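Local coordinates for protein citrate synthase (Pyrobaculum aerophilum, PDB 2IBP) that probably catalyses the condensation of oxaloacetate with acetyl-CoA and water to give citrate and free CoA, a step of the tricarboxylic acid cycle, at residues Q128-A133 with G137-E142; F168-E173 with Y360-P365; E329-P334 with L341-D346. All coordinates share one frame; numbering follows the deposited sequence. Where two conformers were deposited one is given.

Interaction 1. Residues Q128-A133 with G137-E142; sequences QKLIEA and GRYKAE
R138 N donates to A133 O at 3.0 Å across the tight turn that closes helix 125-135, with an N-H...O angle of 160°. G137, at positive phi, is the C-prime residue of the Schellman motif to which this bond belongs. A133 and R138 are also the pair whose CA atoms lie nearest across the turn, 5.1 Å apart. Past the turn the chain runs on to K140, the N-cap of helix 141-169.

The R138 side chain starts extended and then bends at chi3 (65°), which lays one guanidinium face over the A133 methyl, with NH2 3.6 Å from CB. Its NE is taken by a salt bridge to E143. K129 reaches forward with a bent tip, and NZ stands 3.8 Å from E142 OE1, a long salt bridge. On the apolar side, L130 CD1 meets the edge of the Y139 ring at CD1, 4.3 Å away, while W383 packs on the same ring edge-to-face.

The chemistry is divided: a main-chain bond helps set the turn, and side chains join the end of helix 125-135 to the connecting turn by apolar contact and, through E142, to the start of helix 141-169 by a long charge pair that probably adds little rigidity.

Interaction 2. Residues F168-E173 with Y360-P365; sequences FSRGLE and YEYFTP. With ACT (acetate ion), chain C.
E361 OE2, in one of two modelled conformers, takes two N-H groups from R170. NH2 comes nearly straight, 3.1 Å from OE2 at an N-H...O angle of 161°, and lies almost on the line of the C-O bond; NH1 adds a weak bond to the same oxygen at 3.5 Å. One oxygen thus meets both nitrogens of the salt bridge at the guanidinium edge, and the carboxylate is turned 31° from the guanidinium plane. The R170 chain bends at chi2 (54°), then runs extended to bring the guanidinium to E361.

NH1 also donates to S169 OG at 2.9 Å, again close to the guanidinium plane, which, with the E361 bond where that conformer is occupied, probably restrains the group's rotation. The same NH1 lies at the edge of the Y362 ring, 3.9 Å from CE2. Y362 OH is hydrogen-bonded to H165, and S169 OG to Y166 O.

An acetate, probably from the crystallisation liquor, accepts through its O from Y360 N at 2.9 Å, its methyl 3.6 Å above the Y360 ring centre. With an alanine here, the acetate methyl would probably lose that ring face, and E254, R258 and L261 their packing partner.

With bonds G171 N to F168 O (3.0 Å) and L172 N to R167 O, this is a Schellman helix end, G171 (positive phi) being C-prime, whose first non-helical residue, R170, ties helix 141-169 to the turn before helix 363-382.

Interaction 3. Residues E329-P334 with L341-D346; sequences EVLSHP and LYPNVD
L331 CD2 makes the closest apolar touch, 4.0 Å from Y342 CD2, the two side chains crossing at about a right angle; V330 and P343 share the packing. The same methyl reaches P343, with L331 CD2 4.1 Å from P343 CD. Two consecutive residues of the loop thus share one leucine branch. The first torsion of L331 (chi1 -64°) turns CG away from its own carbonyl carbon; chi2 (177°) sends CD1 on in the extended direction, and CD2, the other branch, is turned to the loop. V330, whose CB points toward the loop, adds a second apolar touch, with CG1 4.4 Å from P343 CD.

The polar link between the segments runs through water. A single water donates to L341 O at 2.7 Å and, weakly, to V330 O at 3.4 Å. It also stands 3.6 Å above the plane of the Y342 ring, offset toward the rim, so the bridge is partly covered by that ring. No direct hydrogen bond joins the two segments.

Within the loop, N344 OD1 accepts from D346 N at 2.9 Å, in the carbonyl plane. This is an Asx turn spanning N344 to D346, the last being a predicted active-site residue, and N344 ND2 is held in turn by G288 O. The Y342 side chain lies about 7 Å from that of H289, also predicted to be catalytic, which puts the packing close to the probable active site.

Around the contact, helix 319-332 ends at S332, and H333 occupies the N-cap position of helix 334-338. V330 also touches V273 of helix 269-276 and F336 of helix 334-338, L341 packs on Y335 and F336, and D346 meets A252 and N253 at the start of helix 252-263.

Overall arrangement
Along the chain, interaction 1 closes before interaction 2 opens, and interaction 3 is nested in the long, largely helical part of the chain between the segments of interaction 2. Interactions 1 and 2 sit at the start and finish of helix 141-169 respectively; their centres are 36 Å apart. Interaction 3 lies on the other side of the chain's centre from interaction 1, 49 Å from it between centres. Interactions 2 and 3 come closer, with nearest atoms about 8 Å apart, but do not touch. Of the three, only interaction 3 holds a predicted active-site residue; interaction 1 lies at a helix-to-helix turn and interaction 2 is a mainly polar tie at a helix end.

Interaction 1. Residues Q128-A133 with G137-E142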
loop_
_atom_site.group_PDB
_atom_site.type_symbol
_atom_site.label_atom_id
_atom_site.label_comp_id
_atom_site.label_asym_id
_atom_site.label_seq_id
_atom_site.Cartn_x
_atom_site.Cartn_y
_atom_site.Cartn_z
ATOM N N GLN A 128 18.915 -2.860 0.200
ATOM C CA GLN A 128 19.553 -1.963 -0.784
ATOM C C GLN A 128 20.104 -2.747 -1.979
ATOM O O GLN A 128 19.923 -2.370 -3.135
ATOM C CB GLN A 128 20.667 -1.136 -0.150
ATOM C CG GLN A 128 20.263 -0.373 1.117
ATOM C CD GLN A 128 18.892 0.285 1.039
ATOM O OE1 GLN A 128 18.641 1.156 0.203
ATOM N NE2 GLN A 128 18.017 -0.085 1.969
ATOM N N LYS A 129 20.750 -3.861 -1.683
ATOM C CA LYS A 129 21.337 -4.701 -2.711
ATOM C C LYS A 129 20.255 -5.291 -3.607
ATOM O O LYS A 129 20.406 -5.347 -4.821
ATOM C CB LYS A 129 22.181 -5.806 -2.070
ATOM C CG LYS A 129 23.007 -6.606 -3.045
ATOM C CD LYS A 129 23.936 -7.566 -2.309
ATOM C CE LYS A 129 24.873 -8.291 -3.275
ATOM N NZ LYS A 129 24.141 -9.154 -4.245
ATOM N N LEU A 130 19.141 -5.701 -3.008
ATOM C CA LEU A 130 18.053 -6.263 -3.786
ATOM C C LEU A 130 17.408 -5.196 -4.645
ATOM O O LEU A 130 17.074 -5.449 -5.800
ATOM C CB LEU A 130 17.029 -6.972 -2.896
ATOM C CG LEU A 130 15.901 -7.693 -3.641
ATOM C CD1 LEU A 130 16.393 -8.676 -4.694
ATOM C CD2 LEU A 130 14.978 -8.391 -2.647
ATOM N N ILE A 131 17.233 -4.004 -4.087
ATOM C CA ILE A 131 16.688 -2.877 -4.834
ATOM C C ILE A 131 17.582 -2.603 -6.053
ATOM O O ILE A 131 17.078 -2.499 -7.172
ATOM C CB ILE A 131 16.556 -1.640 -3.937
ATOM C CG1 ILE A 131 15.428 -1.860 -2.918
ATOM C CG2 ILE A 131 16.305 -0.392 -4.762
ATOM C CD1 ILE A 131 15.459 -0.854 -1.764
ATOM N N GLU A 132 18.901 -2.613 -5.864
ATOM C CA GLU A 132 19.826 -2.381 -6.977
ATOM C C GLU A 132 19.604 -3.419 -8.073
ATOM O O GLU A 132 19.536 -3.092 -9.261
ATOM C CB GLU A 132 21.284 -2.446 -6.501
ATOM C CG GLU A 132 21.710 -1.279 -5.619
ATOM C CD GLU A 132 23.137 -1.409 -5.083
ATOM O OE1 GLU A 132 23.642 -2.545 -4.925
ATOM O OE2 GLU A 132 23.744 -0.360 -4.780
ATOM N N ALA A 133 19.505 -4.683 -7.677
ATOM C CA ALA A 133 19.318 -5.765 -8.645
ATOM C C ALA A 133 18.002 -5.628 -9.413
ATOM O O ALA A 133 17.963 -5.697 -10.641
ATOM C CB ALA A 133 19.394 -7.126 -7.952
ATOM N N GLY A 137 16.326 -5.240 -13.474
ATOM C CA GLY A 137 15.546 -6.409 -13.831
ATOM C C GLY A 137 16.165 -7.753 -13.521
ATOM O O GLY A 137 15.758 -8.777 -14.095
ATOM N N ARG A 138 17.100 -7.775 -12.576
ATOM C CA ARG A 138 17.776 -9.012 -12.233
ATOM C C ARG A 138 17.163 -9.647 -10.988
ATOM O O ARG A 138 17.230 -9.064 -9.912
ATOM C CB ARG A 138 19.265 -8.785 -11.998
ATOM C CG ARG A 138 20.026 -10.074 -11.761
ATOM C CD ARG A 138 21.521 -9.855 -11.653
ATOM N NE ARG A 138 21.924 -9.068 -10.491
ATOM C CZ ARG A 138 22.284 -7.787 -10.514
ATOM N NH1 ARG A 138 22.340 -7.114 -11.658
ATOM N NH2 ARG A 138 22.640 -7.181 -9.389
ATOM N N TYR A 139 16.627 -10.851 -11.144
ATOM C CA TYR A 139 16.084 -11.594 -10.018
ATOM C C TYR A 139 16.365 -13.075 -10.232
ATOM O O TYR A 139 15.520 -13.831 -10.702
ATOM C CB TYR A 139 14.595 -11.317 -9.846
ATOM C CG TYR A 139 14.028 -11.893 -8.577
ATOM C CD1 TYR A 139 14.390 -11.372 -7.338
ATOM C CD2 TYR A 139 13.072 -12.895 -8.615
ATOM C CE1 TYR A 139 13.842 -11.887 -6.164
ATOM C CE2 TYR A 139 12.538 -13.418 -7.453
ATOM C CZ TYR A 139 12.902 -12.888 -6.244
ATOM O OH TYR A 139 12.365 -13.425 -5.096
ATOM N N LYS A 140 17.579 -13.459 -9.867
ATOM C CA LYS A 140 18.048 -14.822 -10.001
ATOM C C LYS A 140 18.391 -15.385 -8.618
ATOM O O LYS A 140 17.933 -14.867 -7.603
ATOM C CB LYS A 140 19.263 -14.834 -10.935
ATOM C CG LYS A 140 18.991 -14.323 -12.355
ATOM C CD LYS A 140 18.393 -15.398 -13.265
ATOM C CE LYS A 140 16.902 -15.613 -13.073
ATOM N NZ LYS A 140 16.104 -14.454 -13.558
ATOM N N ALA A 141 19.194 -16.442 -8.571
ATOM C CA ALA A 141 19.516 -17.110 -7.309
ATOM C C ALA A 141 19.986 -16.175 -6.196
ATOM O O ALA A 141 19.485 -16.240 -5.074
ATOM C CB ALA A 141 20.558 -18.201 -7.539
ATOM N N GLU A 142 20.980 -15.342 -6.493
ATOM C CA GLU A 142 21.533 -14.442 -5.493
ATOM C C GLU A 142 20.469 -13.509 -4.936
ATOM O O GLU A 142 20.448 -13.238 -3.737
ATOM C CB GLU A 142 22.675 -13.597 -6.058
ATOM C CG GLU A 142 23.985 -14.342 -6.265
ATOM C CD GLU A 142 25.132 -13.407 -6.626
ATOM O OE1 GLU A 142 25.213 -12.297 -6.047
ATOM O OE2 GLU A 142 25.976 -13.799 -7.462
#

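Interaction 2. Residues F168-E173 with Y360-P365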
loop_
_atom_site.group_PDB
_atom_site.type_symbol
_atom_site.label_atom_id
_atom_site.label_comp_id
_atom_site.label_asym_id
_atom_site.label_seq_id
_atom_site.Cartn_x
_atom_site.Cartn_y
_atom_site.Cartn_z
ATOM N N PHE A 168 7.636 2.939 24.637
ATOM C CA PHE A 168 7.736 4.377 24.477
ATOM C C PHE A 168 6.410 5.084 24.717
ATOM O O PHE A 168 6.395 6.187 25.260
ATOM C CB PHE A 168 8.267 4.776 23.106
ATOM C CG PHE A 168 9.714 4.457 22.880
ATOM C CD1 PHE A 168 10.679 4.798 23.809
ATOM C CD2 PHE A 168 10.130 4.041 21.635
ATOM C CE1 PHE A 168 12.023 4.584 23.547
ATOM C CE2 PHE A 168 11.471 3.811 21.368
ATOM C CZ PHE A 168 12.417 4.124 22.311
ATOM N N SER A 169 5.303 4.466 24.302
ATOM C CA SER A 169 3.982 5.097 24.456
ATOM C C SER A 169 3.631 5.278 25.933
ATOM O O SER A 169 2.844 6.159 26.292
ATOM C CB SER A 169 2.889 4.283 23.750
ATOM O OG SER A 169 2.568 3.117 24.476
ATOM N N ARG A 170 4.219 4.433 26.780
ATOM C CA ARG A 170 3.995 4.445 28.228
ATOM C C ARG A 170 5.115 5.182 28.989
ATOM O O ARG A 170 5.179 5.140 30.221
ATOM C CB ARG A 170 3.857 3.002 28.742
ATOM C CG ARG A 170 2.453 2.427 28.705
ATOM C CD ARG A 170 1.765 2.508 27.346
ATOM N NE ARG A 170 0.360 2.083 27.423
ATOM C CZ ARG A 170 -0.503 2.123 26.408
ATOM N NH1 ARG A 170 -0.129 2.581 25.228
ATOM N NH2 ARG A 170 -1.753 1.716 26.578
ATOM N N GLY A 171 5.974 5.870 28.252
ATOM C CA GLY A 171 7.098 6.607 28.820
ATOM C C GLY A 171 8.119 5.710 29.491
ATOM O O GLY A 171 8.823 6.137 30.409
ATOM N N LEU A 172 8.206 4.467 29.030
ATOM C CA LEU A 172 9.151 3.497 29.596
ATOM C C LEU A 172 10.330 3.313 28.652
ATOM O O LEU A 172 10.268 3.693 27.481
ATOM C CB LEU A 172 8.464 2.147 29.797
ATOM C CG LEU A 172 7.174 2.168 30.613
ATOM C CD1 LEU A 172 6.515 0.803 30.606
ATOM C CD2 LEU A 172 7.435 2.677 32.029
ATOM N N GLU A 173 11.441 2.816 29.193
ATOM C CA GLU A 173 12.618 2.534 28.378
ATOM C C GLU A 173 12.341 1.246 27.630
ATOM O O GLU A 173 11.599 0.387 28.123
ATOM C CB GLU A 173 13.870 2.369 29.247
ATOM C CG GLU A 173 14.272 3.641 29.983
ATOM C CD GLU A 173 14.637 4.762 29.028
ATOM O OE1 GLU A 173 15.229 4.468 27.968
ATOM O OE2 GLU A 173 14.341 5.937 29.339
ATOM N N TYR A 360 -5.925 -2.491 23.817
ATOM C CA TYR A 360 -6.695 -2.772 22.616
ATOM C C TYR A 360 -5.990 -2.338 21.337
ATOM O O TYR A 360 -6.077 -3.026 20.307
ATOM C CB TYR A 360 -8.017 -2.011 22.645
ATOM C CG TYR A 360 -8.994 -2.474 23.689
ATOM C CD1 TYR A 360 -9.454 -3.781 23.692
ATOM C CD2 TYR A 360 -9.586 -1.568 24.548
ATOM C CE1 TYR A 360 -10.423 -4.198 24.593
ATOM C CE2 TYR A 360 -10.554 -1.976 25.459
ATOM C CZ TYR A 360 -10.972 -3.286 25.470
ATOM O OH TYR A 360 -11.927 -3.705 26.383
ATOM N N GLU A 361 -5.368 -1.168 21.375
ATOM C CA GLU A 361 -4.725 -0.611 20.194
ATOM C C GLU A 361 -3.540 -1.443 19.704
ATOM O O GLU A 361 -3.052 -1.220 18.599
ATOM C CB GLU A 361 -4.319 0.847 20.414
ATOM C CG GLU A 361 -3.317 1.105 21.537
ATOM C CD GLU A 361 -3.931 1.304 22.933
ATOM O OE1 GLU A 361 -5.120 0.989 23.177
ATOM O OE2 GLU A 361 -3.183 1.805 23.803
ATOM N N TYR A 362 -3.102 -2.404 20.520
ATOM C CA TYR A 362 -2.009 -3.315 20.121
ATOM C C TYR A 362 -2.525 -4.639 19.564
ATOM O O TYR A 362 -1.745 -5.467 19.100
ATOM C CB TYR A 362 -0.981 -3.518 21.234
ATOM C CG TYR A 362 -0.176 -2.267 21.475
ATOM C CD1 TYR A 362 0.964 -1.988 20.711
ATOM C CD2 TYR A 362 -0.646 -1.271 22.313
ATOM C CE1 TYR A 362 1.642 -0.816 20.855
ATOM C CE2 TYR A 362 0.015 -0.076 22.441
ATOM C CZ TYR A 362 1.150 0.169 21.686
ATOM O OH TYR A 362 1.811 1.374 21.805
ATOM N N PHE A 363 -3.840 -4.847 19.568
ATOM C CA PHE A 363 -4.408 -6.091 19.038
ATOM C C PHE A 363 -4.078 -6.256 17.558
ATOM O O PHE A 363 -3.612 -7.325 17.127
ATOM C CB PHE A 363 -5.940 -6.124 19.214
ATOM C CG PHE A 363 -6.402 -6.443 20.620
ATOM C CD1 PHE A 363 -5.607 -6.173 21.729
ATOM C CD2 PHE A 363 -7.716 -6.864 20.835
ATOM C CE1 PHE A 363 -6.071 -6.435 23.024
ATOM C CE2 PHE A 363 -8.172 -7.119 22.120
ATOM C CZ PHE A 363 -7.350 -6.904 23.204
ATOM N N THR A 364 -4.344 -5.221 16.767
ATOM C CA THR A 364 -4.073 -5.306 15.325
ATOM C C THR A 364 -2.573 -5.376 15.034
ATOM O O THR A 364 -2.160 -6.168 14.196
ATOM C CB THR A 364 -4.815 -4.231 14.547
ATOM O OG1 THR A 364 -6.225 -4.402 14.793
ATOM C CG2 THR A 364 -4.538 -4.394 13.047
ATOM N N PRO A 365 -1.749 -4.594 15.756
ATOM C CA PRO A 365 -0.311 -4.789 15.612
ATOM C C PRO A 365 0.134 -6.242 15.841
ATOM O O PRO A 365 0.989 -6.750 15.119
ATOM C CB PRO A 365 0.265 -3.844 16.655
ATOM C CG PRO A 365 -0.679 -2.678 16.587
ATOM C CD PRO A 365 -2.044 -3.301 16.414
HETATM C C ACT C . -7.412 -1.505 27.096
HETATM O O ACT C . -6.773 -0.994 26.140
HETATM O OXT ACT C . -7.986 -0.705 27.872
HETATM C CH3 ACT C . -7.506 -2.992 27.300
#

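Interaction 3. Residues E329-P334 with L341-D346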
loop_
_atom_site.group_PDB
_atom_site.type_symbol
_atom_site.label_atom_id
_atom_site.label_comp_id
_atom_site.label_asym_id
_atom_site.label_seq_id
_atom_site.Cartn_x
_atom_site.Cartn_y
_atom_site.Cartn_z
ATOM N N GLU A 329 -25.484 -20.520 23.083
ATOM C CA GLU A 329 -26.775 -20.128 22.540
ATOM C C GLU A 329 -26.737 -20.095 21.020
ATOM O O GLU A 329 -27.643 -20.611 20.354
ATOM C CB GLU A 329 -27.225 -18.786 23.118
ATOM C CG GLU A 329 -27.515 -18.856 24.615
ATOM C CD GLU A 329 -28.639 -19.839 24.962
ATOM O OE1 GLU A 329 -29.541 -20.058 24.122
ATOM O OE2 GLU A 329 -28.643 -20.356 26.099
ATOM N N VAL A 330 -25.655 -19.553 20.470
ATOM C CA VAL A 330 -25.492 -19.505 19.019
ATOM C C VAL A 330 -25.499 -20.917 18.416
ATOM O O VAL A 330 -26.157 -21.166 17.402
ATOM C CB VAL A 330 -24.192 -18.784 18.612
ATOM C CG1 VAL A 330 -23.812 -19.133 17.163
ATOM C CG2 VAL A 330 -24.313 -17.292 18.835
ATOM N N LEU A 331 -24.804 -21.843 19.068
ATOM C CA LEU A 331 -24.693 -23.211 18.558
ATOM C C LEU A 331 -25.976 -24.038 18.701
ATOM O O LEU A 331 -26.173 -25.013 17.969
ATOM C CB LEU A 331 -23.531 -23.938 19.242
ATOM C CG LEU A 331 -22.131 -23.369 18.992
ATOM C CD1 LEU A 331 -21.095 -24.156 19.787
ATOM C CD2 LEU A 331 -21.798 -23.396 17.508
ATOM N N SER A 332 -26.841 -23.654 19.635
ATOM C CA SER A 332 -28.085 -24.390 19.886
ATOM C C SER A 332 -29.301 -23.763 19.210
ATOM O O SER A 332 -30.377 -24.354 19.191
ATOM C CB SER A 332 -28.347 -24.479 21.390
ATOM O OG SER A 332 -28.583 -23.194 21.951
ATOM N N HIS A 333 -29.138 -22.558 18.678
ATOM C CA HIS A 333 -30.240 -21.849 18.039
ATOM C C HIS A 333 -30.281 -22.296 16.581
ATOM O O HIS A 333 -29.339 -22.036 15.834
ATOM C CB HIS A 333 -30.006 -20.343 18.113
ATOM C CG HIS A 333 -31.247 -19.524 17.937
ATOM N ND1 HIS A 333 -31.749 -18.715 18.935
ATOM C CD2 HIS A 333 -32.118 -19.430 16.904
ATOM C CE1 HIS A 333 -32.851 -18.124 18.507
ATOM N NE2 HIS A 333 -33.100 -18.547 17.280
ATOM N N PRO A 334 -31.406 -22.889 16.148
ATOM C CA PRO A 334 -31.522 -23.429 14.787
ATOM C C PRO A 334 -31.192 -22.397 13.713
ATOM O O PRO A 334 -30.544 -22.717 12.714
ATOM C CB PRO A 334 -32.997 -23.848 14.695
ATOM C CG PRO A 334 -33.696 -23.070 15.775
ATOM C CD PRO A 334 -32.691 -22.942 16.872
ATOM N N LEU A 341 -23.951 -19.778 10.446
ATOM C CA LEU A 341 -23.337 -18.699 11.201
ATOM C C LEU A 341 -22.721 -19.284 12.465
ATOM O O LEU A 341 -23.427 -19.738 13.360
ATOM C CB LEU A 341 -24.385 -17.640 11.557
ATOM C CG LEU A 341 -25.106 -17.015 10.368
ATOM C CD1 LEU A 341 -26.259 -16.135 10.841
ATOM C CD2 LEU A 341 -24.126 -16.238 9.503
ATOM N N TYR A 342 -21.393 -19.318 12.503
ATOM C CA TYR A 342 -20.668 -19.862 13.637
ATOM C C TYR A 342 -19.664 -18.846 14.174
ATOM O O TYR A 342 -19.248 -17.938 13.455
ATOM C CB TYR A 342 -19.864 -21.099 13.219
ATOM C CG TYR A 342 -20.715 -22.248 12.733
ATOM C CD1 TYR A 342 -21.200 -22.275 11.435
ATOM C CD2 TYR A 342 -21.035 -23.297 13.578
ATOM C CE1 TYR A 342 -21.986 -23.318 10.993
ATOM C CE2 TYR A 342 -21.827 -24.335 13.149
ATOM C CZ TYR A 342 -22.297 -24.342 11.856
ATOM O OH TYR A 342 -23.064 -25.400 11.422
ATOM N N PRO A 343 -19.182 -19.082 15.400
ATOM C CA PRO A 343 -18.139 -18.207 15.880
ATOM C C PRO A 343 -16.898 -18.286 15.000
ATOM O O PRO A 343 -16.576 -19.356 14.422
ATOM C CB PRO A 343 -17.822 -18.754 17.279
ATOM C CG PRO A 343 -19.077 -19.448 17.709
ATOM C CD PRO A 343 -19.591 -20.059 16.423
ATOM N N ASN A 344 -16.264 -17.140 14.831
ATOM C CA ASN A 344 -14.984 -17.077 14.155
ATOM C C ASN A 344 -13.919 -16.684 15.190
ATOM O O ASN A 344 -14.225 -16.445 16.360
ATOM C CB ASN A 344 -15.035 -16.164 12.934
ATOM C CG ASN A 344 -15.212 -14.711 13.288
ATOM O OD1 ASN A 344 -14.521 -14.184 14.160
ATOM N ND2 ASN A 344 -16.075 -14.026 12.549
ATOM N N VAL A 345 -12.654 -16.702 14.797
ATOM C CA VAL A 345 -11.588 -16.498 15.770
ATOM C C VAL A 345 -11.732 -15.195 16.565
ATOM O O VAL A 345 -11.374 -15.143 17.752
ATOM C CB VAL A 345 -10.200 -16.615 15.096
ATOM C CG1 VAL A 345 -9.966 -15.412 14.205
ATOM C CG2 VAL A 345 -9.104 -16.770 16.163
ATOM N N ASP A 346 -12.293 -14.160 15.943
ATOM C CA ASP A 346 -12.455 -12.859 16.602
ATOM C C ASP A 346 -13.392 -12.930 17.819
ATOM O O ASP A 346 -13.372 -12.063 18.687
ATOM C CB ASP A 346 -12.984 -11.825 15.611
ATOM C CG ASP A 346 -12.041 -11.593 14.450
ATOM O OD1 ASP A 346 -10.812 -11.775 14.627
ATOM O OD2 ASP A 346 -12.537 -11.227 13.360
HETATM O O HOH W 1 -24.153 -21.880 14.808
#